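Local structure of iminosuccinate reductase (Paracoccus denitrificans, 6RQA) at residues A38-I43 against S136-K141; I218-S223 against K245-L250; G66-L71 against W93-K98; L85-G90 against T107-D112. The protein catalyses the NADH-dependent reduction of iminosuccinate to L-aspartate, regenerating the amino donor of the beta-hydroxyaspartate cycle used for glycolate and glyoxylate assimilation. All coordinates share one frame; numbering follows the deposited sequence.

How the contacts relate
From the N terminus, 38-43 on helix 36-51 opens contact 1, whose loop closes only at 136-141 on helix 125-143. Contacts 3 and 4 both lie within that span, and they cross: 66-71 comes first, then 85-90, before 93-98 closes contact 3 and 107-112 closes contact 4. These two tie neighbouring strands and turns of the mixed sheet, and both touch the second subunit; their centres are 22 Å apart. Contact 1 packs helix 36-51 against helix 125-143, which leads into the parallel NAD-binding sheet. Contact 2 follows in series, joining 218-223 to 245-250 within that second sheet's cofactor site, about 8 Å from contact 1 at the nearest atoms.

Contact 1 (A38-I43 against S136-K141)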
# COMPACT_ATOMS: atom_id res chain seq x y z
N ALA A 38 -11.76 -4.43 24.79
CA ALA A 38 -10.78 -3.46 24.29
C ALA A 38 -10.92 -3.25 22.79
O ALA A 38 -10.81 -2.12 22.30
CB ALA A 38 -9.36 -3.92 24.65
N ALA A 39 -11.15 -4.33 22.04
CA ALA A 39 -11.40 -4.19 20.61
C ALA A 39 -12.70 -3.45 20.34
O ALA A 39 -12.80 -2.71 19.36
CB ALA A 39 -11.43 -5.57 19.94
N PHE A 40 -13.70 -3.63 21.21
CA PHE A 40 -14.97 -2.95 21.03
C PHE A 40 -14.81 -1.44 21.20
O PHE A 40 -15.33 -0.66 20.40
CB PHE A 40 -16.01 -3.49 22.00
CG PHE A 40 -17.38 -2.90 21.83
CD1 PHE A 40 -18.29 -3.48 20.97
CD2 PHE A 40 -17.76 -1.77 22.53
CE1 PHE A 40 -19.55 -2.94 20.80
CE2 PHE A 40 -19.01 -1.22 22.37
CZ PHE A 40 -19.91 -1.81 21.50
N GLU A 41 -14.09 -1.02 22.24
CA GLU A 41 -13.92 0.41 22.50
C GLU A 41 -13.14 1.09 21.38
O GLU A 41 -13.42 2.24 21.03
CB GLU A 41 -13.23 0.63 23.84
CG GLU A 41 -14.01 0.11 25.04
CD GLU A 41 -13.30 0.38 26.35
OE1 GLU A 41 -13.93 0.23 27.41
OE2 GLU A 41 -12.10 0.74 26.32
N ALA A 42 -12.16 0.39 20.80
CA ALA A 42 -11.38 0.98 19.72
C ALA A 42 -12.22 1.15 18.46
O ALA A 42 -12.20 2.21 17.83
CB ALA A 42 -10.15 0.12 19.44
N ILE A 43 -12.97 0.11 18.09
CA ILE A 43 -13.73 0.15 16.85
C ILE A 43 -14.93 1.09 16.97
O ILE A 43 -15.28 1.79 16.02
CB ILE A 43 -14.16 -1.27 16.44
CG1 ILE A 43 -12.92 -2.15 16.22
CG2 ILE A 43 -15.03 -1.24 15.20
CD1 ILE A 43 -11.88 -1.52 15.33
N SER A 136 -19.15 -5.83 14.14
CA SER A 136 -20.49 -6.40 14.22
C SER A 136 -21.13 -6.12 15.58
O SER A 136 -22.34 -5.89 15.66
CB SER A 136 -20.45 -7.90 13.94
OG SER A 136 -21.74 -8.47 14.02
N ALA A 137 -20.33 -6.14 16.65
CA ALA A 137 -20.88 -5.88 17.98
C ALA A 137 -21.31 -4.43 18.14
O ALA A 137 -22.27 -4.15 18.86
CB ALA A 137 -19.85 -6.26 19.04
N VAL A 138 -20.61 -3.50 17.48
CA VAL A 138 -21.01 -2.09 17.54
C VAL A 138 -22.37 -1.90 16.89
O VAL A 138 -23.24 -1.20 17.43
CB VAL A 138 -19.94 -1.20 16.88
CG1 VAL A 138 -20.44 0.23 16.76
CG2 VAL A 138 -18.65 -1.24 17.69
N SER A 139 -22.59 -2.53 15.73
CA SER A 139 -23.89 -2.44 15.08
C SER A 139 -24.98 -3.06 15.94
O SER A 139 -26.13 -2.59 15.92
CB SER A 139 -23.85 -3.13 13.71
OG SER A 139 -23.75 -4.54 13.85
N ILE A 140 -24.66 -4.11 16.69
CA ILE A 140 -25.64 -4.71 17.59
C ILE A 140 -26.02 -3.73 18.69
O ILE A 140 -27.21 -3.51 18.97
CB ILE A 140 -25.10 -6.03 18.18
CG1 ILE A 140 -24.97 -7.09 17.08
CG2 ILE A 140 -26.00 -6.53 19.30
CD1 ILE A 140 -24.41 -8.40 17.57
N LYS A 141 -25.02 -3.11 19.32
CA LYS A 141 -25.30 -2.19 20.42
C LYS A 141 -26.19 -1.03 19.99
O LYS A 141 -27.00 -0.54 20.79
CB LYS A 141 -23.99 -1.66 21.00
CG LYS A 141 -24.16 -0.69 22.16
CD LYS A 141 -22.83 -0.08 22.57
CE LYS A 141 -23.01 0.98 23.65
NZ LYS A 141 -21.72 1.60 24.03
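F40 lays its ring against A137, V138 and K141 in a steep helix-helix packing, where helix 36-51 meets helix 125-143, the helix that runs from the mixed sheet to the first strand of the Rossmann-type parallel sheet. The short axes approach to 9.8 Å and cross at -74°, and F40 makes the largest contribution to the buried surface. From CB, CG of F40 turns anti to the backbone N (chi1 -177°), which carries the ring out towards the second helix although its CA-CB bond runs alongside that helix rather than at it. CD1 then meets the methyl of A137, its CB lying 3.7 Å away. One atom further, CE1 comes edge-on to the backbone, with A137 C in the ring plane at 3.5 Å. At the tip, CZ touches the extended chain of K141, 3.6 Å from CD, and the two side chains cross at about a right angle. V138 works on the ring itself: its CG2 is 4.1 Å from the F40 centroid, an off-centre CH-pi contact 29° from the ring normal. Beyond the pair, F40 and K141 also reach V170 of helix 158-170, and the K141 ammonium continues past the ring to a salt bridge with E44. I43, whose side chain also lies on the NAD-binding R131, completes the apolar patch one helical turn on, its CG2 lying 4.4 Å from V138 CG2.

Contact 2 (I218-S223 against K245-L250). With NAD (nicotinamide-adenine-dinucleotide), chain C.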
# COMPACT_ATOMS: atom_id res chain seq x y z
N ILE A 218 -21.39 -14.70 8.36
CA ILE A 218 -19.94 -14.59 8.20
C ILE A 218 -19.46 -15.70 7.27
O ILE A 218 -18.48 -16.41 7.55
CB ILE A 218 -19.25 -14.62 9.58
CG1 ILE A 218 -17.75 -14.29 9.49
CG2 ILE A 218 -19.53 -15.93 10.33
CD1 ILE A 218 -17.46 -12.85 9.14
N THR A 219 -20.14 -15.87 6.14
CA THR A 219 -19.84 -16.92 5.18
C THR A 219 -19.16 -16.34 3.95
O THR A 219 -19.30 -15.16 3.62
CB THR A 219 -21.11 -17.67 4.76
OG1 THR A 219 -21.92 -16.81 3.94
CG2 THR A 219 -21.91 -18.10 5.97
N SER A 220 -18.42 -17.21 3.26
CA SER A 220 -17.83 -16.88 1.96
C SER A 220 -18.69 -17.53 0.89
O SER A 220 -18.37 -18.59 0.34
CB SER A 220 -16.38 -17.34 1.89
OG SER A 220 -15.79 -16.96 0.66
N SER A 221 -19.82 -16.90 0.60
CA SER A 221 -20.84 -17.45 -0.29
C SER A 221 -21.01 -16.57 -1.52
O SER A 221 -20.73 -15.36 -1.49
CB SER A 221 -22.18 -17.60 0.44
OG SER A 221 -22.41 -16.50 1.30
N PHE A 222 -21.49 -17.18 -2.60
CA PHE A 222 -21.75 -16.50 -3.86
C PHE A 222 -23.21 -16.64 -4.29
O PHE A 222 -23.54 -16.39 -5.45
CB PHE A 222 -20.81 -17.02 -4.95
CG PHE A 222 -19.37 -17.01 -4.55
CD1 PHE A 222 -18.58 -15.89 -4.78
CD2 PHE A 222 -18.79 -18.12 -3.95
CE1 PHE A 222 -17.25 -15.88 -4.42
CE2 PHE A 222 -17.46 -18.11 -3.58
CZ PHE A 222 -16.68 -16.99 -3.81
N SER A 223 -24.08 -17.05 -3.37
CA SER A 223 -25.49 -17.25 -3.62
C SER A 223 -26.28 -16.72 -2.43
O SER A 223 -25.80 -16.78 -1.29
CB SER A 223 -25.81 -18.74 -3.84
OG SER A 223 -27.21 -18.98 -3.84
N LYS A 245 -16.34 -8.22 -4.72
CA LYS A 245 -17.26 -8.18 -5.85
C LYS A 245 -17.53 -9.59 -6.35
O LYS A 245 -16.62 -10.26 -6.84
CB LYS A 245 -16.70 -7.30 -6.96
CG LYS A 245 -17.68 -7.02 -8.10
CD LYS A 245 -17.02 -6.22 -9.22
CE LYS A 245 -16.47 -4.89 -8.72
NZ LYS A 245 -17.55 -4.01 -8.18
N GLY A 246 -18.77 -10.05 -6.23
CA GLY A 246 -19.17 -11.39 -6.62
C GLY A 246 -19.74 -12.22 -5.48
O GLY A 246 -20.54 -13.13 -5.72
N LYS A 247 -19.34 -11.92 -4.25
CA LYS A 247 -19.87 -12.62 -3.09
C LYS A 247 -21.28 -12.15 -2.77
O LYS A 247 -21.66 -11.02 -3.09
CB LYS A 247 -18.96 -12.42 -1.88
CG LYS A 247 -17.64 -13.18 -1.95
CD LYS A 247 -16.79 -12.92 -0.71
CE LYS A 247 -15.48 -13.68 -0.77
NZ LYS A 247 -14.62 -13.39 0.41
N GLN A 248 -22.05 -13.03 -2.14
CA GLN A 248 -23.43 -12.72 -1.81
C GLN A 248 -23.89 -13.62 -0.67
O GLN A 248 -23.61 -14.82 -0.67
CB GLN A 248 -24.35 -12.90 -3.03
CG GLN A 248 -25.80 -12.54 -2.77
CD GLN A 248 -26.68 -12.77 -3.98
OE1 GLN A 248 -26.26 -13.38 -4.96
NE2 GLN A 248 -27.91 -12.28 -3.92
N GLU A 249 -24.59 -13.02 0.29
CA GLU A 249 -25.16 -13.75 1.41
C GLU A 249 -26.67 -13.60 1.52
O GLU A 249 -27.36 -14.56 1.87
CB GLU A 249 -24.53 -13.28 2.73
CG GLU A 249 -23.13 -13.81 2.98
CD GLU A 249 -22.60 -13.42 4.35
OE1 GLU A 249 -22.80 -12.26 4.76
OE2 GLU A 249 -22.00 -14.29 5.03
N LEU A 250 -27.21 -12.43 1.20
CA LEU A 250 -28.61 -12.12 1.45
C LEU A 250 -29.39 -12.03 0.14
O LEU A 250 -28.82 -11.88 -0.94
CB LEU A 250 -28.74 -10.80 2.22
CG LEU A 250 -28.67 -10.84 3.75
CD1 LEU A 250 -27.40 -11.51 4.25
CD2 LEU A 250 -28.78 -9.43 4.31
PA NAD C . -13.91 -19.72 6.57
O1A NAD C . -13.67 -20.25 5.19
O2A NAD C . -13.34 -20.11 7.89
O5B NAD C . -15.55 -20.26 6.75
C5B NAD C . -16.18 -20.04 5.55
C4B NAD C . -17.63 -20.42 5.69
O4B NAD C . -18.31 -20.03 4.51
C3B NAD C . -17.64 -21.95 5.74
O3B NAD C . -17.57 -22.26 7.09
C2B NAD C . -19.01 -22.27 5.13
O2B NAD C . -20.03 -22.25 6.08
C1B NAD C . -19.25 -21.04 4.16
N9A NAD C . -18.96 -21.40 2.77
C8A NAD C . -17.77 -21.86 2.18
N7A NAD C . -17.89 -22.07 0.87
C5A NAD C . -19.23 -21.74 0.58
C6A NAD C . -19.98 -21.75 -0.62
N6A NAD C . -19.39 -22.14 -1.79
N1A NAD C . -21.30 -21.37 -0.62
C2A NAD C . -21.82 -20.99 0.59
N3A NAD C . -21.23 -20.92 1.81
C4A NAD C . -19.91 -21.31 1.76
O3 NAD C . -13.94 -18.15 6.20
PN NAD C . -13.73 -17.16 7.42
O1N NAD C . -14.49 -17.37 8.71
O2N NAD C . -12.31 -16.76 7.19
O5D NAD C . -14.46 -15.62 6.92
C5D NAD C . -15.54 -15.93 6.16
C4D NAD C . -15.96 -14.70 5.39
O4D NAD C . -15.70 -13.54 6.22
C3D NAD C . -15.01 -14.59 4.16
O3D NAD C . -15.84 -14.39 3.07
C2D NAD C . -14.17 -13.34 4.48
O2D NAD C . -13.94 -12.52 3.38
C1D NAD C . -15.18 -12.58 5.37
N1N NAD C . -14.44 -11.57 6.22
C2N NAD C . -15.04 -10.35 6.36
C3N NAD C . -14.42 -9.37 7.13
C7N NAD C . -15.14 -8.07 7.24
O7N NAD C . -14.69 -7.12 7.88
N7N NAD C . -16.34 -7.98 6.57
C4N NAD C . -13.20 -9.64 7.75
C5N NAD C . -12.61 -10.89 7.59
C6N NAD C . -13.24 -11.87 6.81
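E249, K247 and Q248 carry the contact with T219, S221 and F222, joining two loops that follow strands 214-217 and 235-239 of the Rossmann-type parallel sheet and flank its NAD site. E249 reaches back with one carboxylate oxygen: OE2 accepts from T219 N at 2.7 Å, nearly in line with its own C-O bond. The same oxygen takes the T219 hydroxyl on its anti lone pair, with OG1 also at 2.7 Å. OG1 reaches the same oxygen as the N-H because it stands between the backbone N and the carbonyl carbon (chi1 70°), while OE1 of E249 is held by S217 and by the NAD-binding G241. Both oxygens of this buried carboxylate are therefore engaged, which should fix the loop beside the cofactor. Here S220 N donates to O4B of the adenosine ribose at 3.1 Å. K247 runs extended beyond CG past S220 and F222, and its NZ donates to NAD O3D at 3.1 Å while forming a salt bridge with D243, which binds NAD too. Q248 is tied by its backbone at both ends: its N donates to S221 O in a nearly straight bond (2.8 Å, 170°), and its own O receives S221 OG from above the carbonyl plane. The F222 side chain crosses that of K247 obliquely, CE1 being 3.7 Å from CG, and its ring edge meets G246 O in plane, 3.5 Å from CD1.

Contact 3 (G66-L71 against W93-K98). With TB (terbium(III) ion), chain D.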
# COMPACT_ATOMS: atom_id res chain seq x y z
N GLY A 66 -1.26 -13.14 -9.34
CA GLY A 66 -1.07 -14.26 -10.23
C GLY A 66 -0.21 -15.38 -9.69
O GLY A 66 -0.08 -16.42 -10.35
N HIS A 67 0.38 -15.21 -8.51
CA HIS A 67 1.25 -16.21 -7.90
C HIS A 67 0.49 -16.87 -6.75
O HIS A 67 0.02 -16.18 -5.84
CB HIS A 67 2.54 -15.58 -7.40
CG HIS A 67 3.54 -16.56 -6.87
ND1 HIS A 67 4.37 -17.29 -7.69
CD2 HIS A 67 3.83 -16.94 -5.61
CE1 HIS A 67 5.13 -18.08 -6.96
NE2 HIS A 67 4.83 -17.88 -5.69
N GLU A 68 0.38 -18.20 -6.81
CA GLU A 68 -0.32 -18.98 -5.78
C GLU A 68 -1.78 -18.56 -5.63
O GLU A 68 -2.37 -18.73 -4.56
CB GLU A 68 0.40 -18.91 -4.43
CG GLU A 68 1.77 -19.59 -4.39
CD GLU A 68 1.67 -21.10 -4.23
OE1 GLU A 68 2.73 -21.76 -4.14
OE2 GLU A 68 0.54 -21.63 -4.19
N ASP A 69 -2.36 -18.00 -6.69
CA ASP A 69 -3.75 -17.53 -6.69
C ASP A 69 -4.00 -16.51 -5.59
O ASP A 69 -5.12 -16.38 -5.09
CB ASP A 69 -4.74 -18.69 -6.57
CG ASP A 69 -4.62 -19.67 -7.72
OD1 ASP A 69 -4.50 -19.22 -8.88
OD2 ASP A 69 -4.64 -20.89 -7.46
N ALA A 70 -2.96 -15.77 -5.20
CA ALA A 70 -3.03 -14.91 -4.03
C ALA A 70 -3.72 -13.59 -4.34
O ALA A 70 -3.66 -13.07 -5.46
CB ALA A 70 -1.63 -14.65 -3.48
N LEU A 71 -4.38 -13.04 -3.32
CA LEU A 71 -4.94 -11.70 -3.35
C LEU A 71 -4.16 -10.85 -2.35
O LEU A 71 -4.14 -11.15 -1.15
CB LEU A 71 -6.43 -11.71 -2.99
CG LEU A 71 -7.43 -11.93 -4.12
CD1 LEU A 71 -7.30 -10.85 -5.18
CD2 LEU A 71 -7.28 -13.31 -4.74
N TRP A 93 -4.13 -16.21 0.66
CA TRP A 93 -3.42 -17.25 -0.08
C TRP A 93 -4.26 -18.52 -0.06
O TRP A 93 -4.31 -19.21 0.97
CB TRP A 93 -2.04 -17.50 0.51
CG TRP A 93 -0.95 -16.67 -0.11
CD1 TRP A 93 0.09 -17.12 -0.87
CD2 TRP A 93 -0.81 -15.24 -0.04
NE1 TRP A 93 0.87 -16.06 -1.27
CE2 TRP A 93 0.34 -14.90 -0.77
CE3 TRP A 93 -1.55 -14.23 0.58
CZ2 TRP A 93 0.78 -13.58 -0.91
CZ3 TRP A 93 -1.11 -12.92 0.44
CH2 TRP A 93 0.04 -12.61 -0.30
N PRO A 94 -4.92 -18.88 -1.16
CA PRO A 94 -5.86 -20.02 -1.12
C PRO A 94 -5.21 -21.36 -0.88
O PRO A 94 -5.90 -22.29 -0.45
CB PRO A 94 -6.53 -19.97 -2.51
CG PRO A 94 -6.28 -18.58 -3.02
CD PRO A 94 -4.95 -18.18 -2.46
N ASN A 95 -3.91 -21.51 -1.15
CA ASN A 95 -3.24 -22.80 -1.05
C ASN A 95 -2.28 -22.86 0.13
O ASN A 95 -1.38 -23.70 0.15
CB ASN A 95 -2.50 -23.11 -2.35
CG ASN A 95 -3.33 -22.78 -3.58
OD1 ASN A 95 -2.90 -22.02 -4.45
ND2 ASN A 95 -4.53 -23.35 -3.65
N ASN A 96 -2.45 -21.98 1.12
CA ASN A 96 -1.53 -21.91 2.24
C ASN A 96 -1.56 -23.15 3.12
O ASN A 96 -0.68 -23.30 3.98
CB ASN A 96 -1.82 -20.67 3.08
CG ASN A 96 -0.71 -19.64 3.00
OD1 ASN A 96 0.17 -19.73 2.15
ND2 ASN A 96 -0.75 -18.66 3.90
N GLN A 97 -2.54 -24.04 2.94
CA GLN A 97 -2.58 -25.26 3.74
C GLN A 97 -1.37 -26.14 3.49
O GLN A 97 -0.92 -26.85 4.40
CB GLN A 97 -3.87 -26.03 3.46
CG GLN A 97 -4.09 -27.22 4.39
CD GLN A 97 -5.35 -28.00 4.04
OE1 GLN A 97 -5.49 -28.51 2.93
NE2 GLN A 97 -6.26 -28.10 5.00
N LYS A 98 -0.81 -26.09 2.28
CA LYS A 98 0.38 -26.88 1.98
C LYS A 98 1.62 -26.35 2.70
O LYS A 98 2.59 -27.10 2.86
CB LYS A 98 0.63 -26.91 0.47
CG LYS A 98 1.09 -25.60 -0.12
CD LYS A 98 0.86 -25.59 -1.62
CE LYS A 98 1.34 -24.30 -2.26
NZ LYS A 98 1.05 -24.28 -3.72
TB TB D . -4.55 -21.84 -9.57
O HOH W 1 -2.12 -19.70 -2.04
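A70 and W93 bring the two backbones closest, their CA atoms 4.6 Å apart, with D69 facing P94 next to them. Each segment contains a beta turn. H67 to A70 is a type I' turn, its two central residues E68 and D69 having positive phi angles, and W93 to N96 is a type I turn that leads into a short 3-10 stretch. A water fills the angle between them: it accepts from N95 N at 2.7 Å and lies at a similar distance from E68 O. Among the side chains, A70 sets its methyl over one face of the W93 indole, CB being 3.5 Å from the centroid of the five-membered ring and 18° off its normal. This is a CH-pi contact, while the indole NE1 donates to P113 O of the second subunit. The turn of E68 and D69 forms the tip of the beta hairpin of strands 55-64 and 71-79, and it leans on the loop joining strands 84-92 and 104-111. E68, bent at chi2 (-80°), meets K98 arriving from the opposite direction. The ammonium sits on the syn lone pair of OE2, 2.7 Å from NZ, and makes a weaker bond to OE1, so both oxygens share one salt bridge. D69 packs its CB on P94 CG, and its carboxylate binds a terbium ion through OD2 at 2.3 Å and OD1 at 2.7 Å. H67 NE2 is hydrogen-bonded to D114 OD1 of the second subunit.

Contact 4 (L85-G90 against T107-D112); sequences LGLKAG and TVFLFD
L87 and F109 form a hydrogen-bonded antiparallel pair, F109 N giving a nearly straight bond to L87 O at 2.8 Å and L87 N answering to F109 O. One pair along, A89 and T107 exchange the same two bonds. Between them K88 faces V108 as a non-hydrogen-bonded pair, and on the far side of L87-F109, G86 faces L110 in the same way; G86 CA comes 3.1 Å from F109 O in a CA-H...O contact. The short strand axes run 4.4 Å apart and 168° from parallel. On the sheet face of L87, A89 and F109, the L87 side chain is turned so that CG lies between the backbone N and carbonyl carbon (chi1 75°). This brings CD2 to 4.1 Å from F109 CB and to the ring of F111, where it touches CE1. A89 adds its CB at the edge of the F109 ring, 3.8 Å from CE2. Further out, this face meets the second subunit: F109 stacks on its F109, and F111 meets its Y72 with ring planes about 60° apart. The other face carries K88, V108 and L110, with V108 and L110 covered by L320 of helix 316-333. K88 lays its CG against V108 CG2 at 3.8 Å, then bends at chi3 away from the strand, where NZ is hydrogen-bonded to T128 OG1 and forms a salt bridge with D319, close to the NAD-binding R131. The result is a beta hairpin at the dimer interface that presents, from its other side, K88, by similarity the proton donor/acceptor of the ornithine cyclodeaminase/mu-crystallin active site.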
# COMPACT_ATOMS: atom_id res chain seq x y z
N LEU A 85 -1.61 6.54 12.07
CA LEU A 85 -1.38 6.52 10.64
C LEU A 85 -0.69 5.22 10.26
O LEU A 85 0.20 4.75 10.97
CB LEU A 85 -0.53 7.71 10.19
CG LEU A 85 -0.12 7.79 8.71
CD1 LEU A 85 -1.33 8.03 7.83
CD2 LEU A 85 0.93 8.87 8.50
N GLY A 86 -1.11 4.64 9.14
CA GLY A 86 -0.46 3.43 8.67
C GLY A 86 -1.36 2.66 7.71
O GLY A 86 -2.20 3.25 7.03
N LEU A 87 -1.15 1.35 7.69
CA LEU A 87 -1.88 0.48 6.78
C LEU A 87 -1.76 -0.96 7.26
O LEU A 87 -0.89 -1.29 8.08
CB LEU A 87 -1.34 0.59 5.35
CG LEU A 87 -0.00 -0.13 5.10
CD1 LEU A 87 0.16 -0.47 3.63
CD2 LEU A 87 1.18 0.71 5.57
N LYS A 88 -2.64 -1.80 6.75
CA LYS A 88 -2.51 -3.25 6.87
C LYS A 88 -2.21 -3.81 5.49
O LYS A 88 -2.92 -3.51 4.52
CB LYS A 88 -3.78 -3.89 7.44
CG LYS A 88 -3.60 -5.37 7.78
CD LYS A 88 -4.85 -5.98 8.40
CE LYS A 88 -5.95 -6.17 7.37
NZ LYS A 88 -7.16 -6.79 7.97
N ALA A 89 -1.16 -4.62 5.40
CA ALA A 89 -0.74 -5.23 4.15
C ALA A 89 -0.88 -6.74 4.25
O ALA A 89 -0.72 -7.32 5.33
CB ALA A 89 0.70 -4.85 3.79
N GLY A 90 -1.17 -7.37 3.12
CA GLY A 90 -1.36 -8.81 3.07
C GLY A 90 -2.59 -9.19 2.28
O GLY A 90 -3.02 -8.46 1.39
N THR A 107 -0.57 -7.88 8.05
CA THR A 107 0.35 -7.24 8.98
C THR A 107 0.06 -5.74 8.98
O THR A 107 -0.06 -5.14 7.91
CB THR A 107 1.80 -7.49 8.59
OG1 THR A 107 2.02 -8.90 8.45
CG2 THR A 107 2.75 -6.95 9.65
N VAL A 108 -0.04 -5.16 10.17
CA VAL A 108 -0.31 -3.73 10.33
C VAL A 108 1.01 -3.01 10.55
O VAL A 108 1.81 -3.41 11.40
CB VAL A 108 -1.29 -3.47 11.48
CG1 VAL A 108 -1.57 -1.97 11.60
CG2 VAL A 108 -2.58 -4.24 11.28
N PHE A 109 1.23 -1.95 9.78
CA PHE A 109 2.40 -1.09 9.95
C PHE A 109 1.92 0.30 10.35
O PHE A 109 1.18 0.94 9.60
CB PHE A 109 3.23 -1.02 8.66
CG PHE A 109 3.61 -2.37 8.11
CD1 PHE A 109 4.58 -3.13 8.73
CD2 PHE A 109 3.00 -2.86 6.96
CE1 PHE A 109 4.94 -4.37 8.22
CE2 PHE A 109 3.36 -4.09 6.45
CZ PHE A 109 4.33 -4.85 7.08
N LEU A 110 2.34 0.75 11.53
CA LEU A 110 1.99 2.07 12.02
C LEU A 110 3.14 3.04 11.76
O LEU A 110 4.31 2.67 11.85
CB LEU A 110 1.67 2.03 13.52
CG LEU A 110 0.48 1.15 13.92
CD1 LEU A 110 0.25 1.22 15.42
CD2 LEU A 110 -0.77 1.54 13.16
N PHE A 111 2.79 4.28 11.44
CA PHE A 111 3.76 5.32 11.15
C PHE A 111 3.49 6.53 12.04
O PHE A 111 2.35 6.79 12.43
CB PHE A 111 3.71 5.74 9.68
CG PHE A 111 4.33 4.74 8.74
CD1 PHE A 111 3.70 3.54 8.48
CD2 PHE A 111 5.53 5.02 8.11
CE1 PHE A 111 4.26 2.62 7.61
CE2 PHE A 111 6.10 4.10 7.24
CZ PHE A 111 5.46 2.90 6.99
N ASP A 112 4.55 7.25 12.36
CA ASP A 112 4.43 8.46 13.16
C ASP A 112 3.83 9.57 12.30
O ASP A 112 4.43 9.96 11.30
CB ASP A 112 5.80 8.87 13.69
CG ASP A 112 5.72 9.93 14.77
OD1 ASP A 112 4.66 10.57 14.92
OD2 ASP A 112 6.74 10.12 15.48
O HOH W 2 0.58 5.68 14.49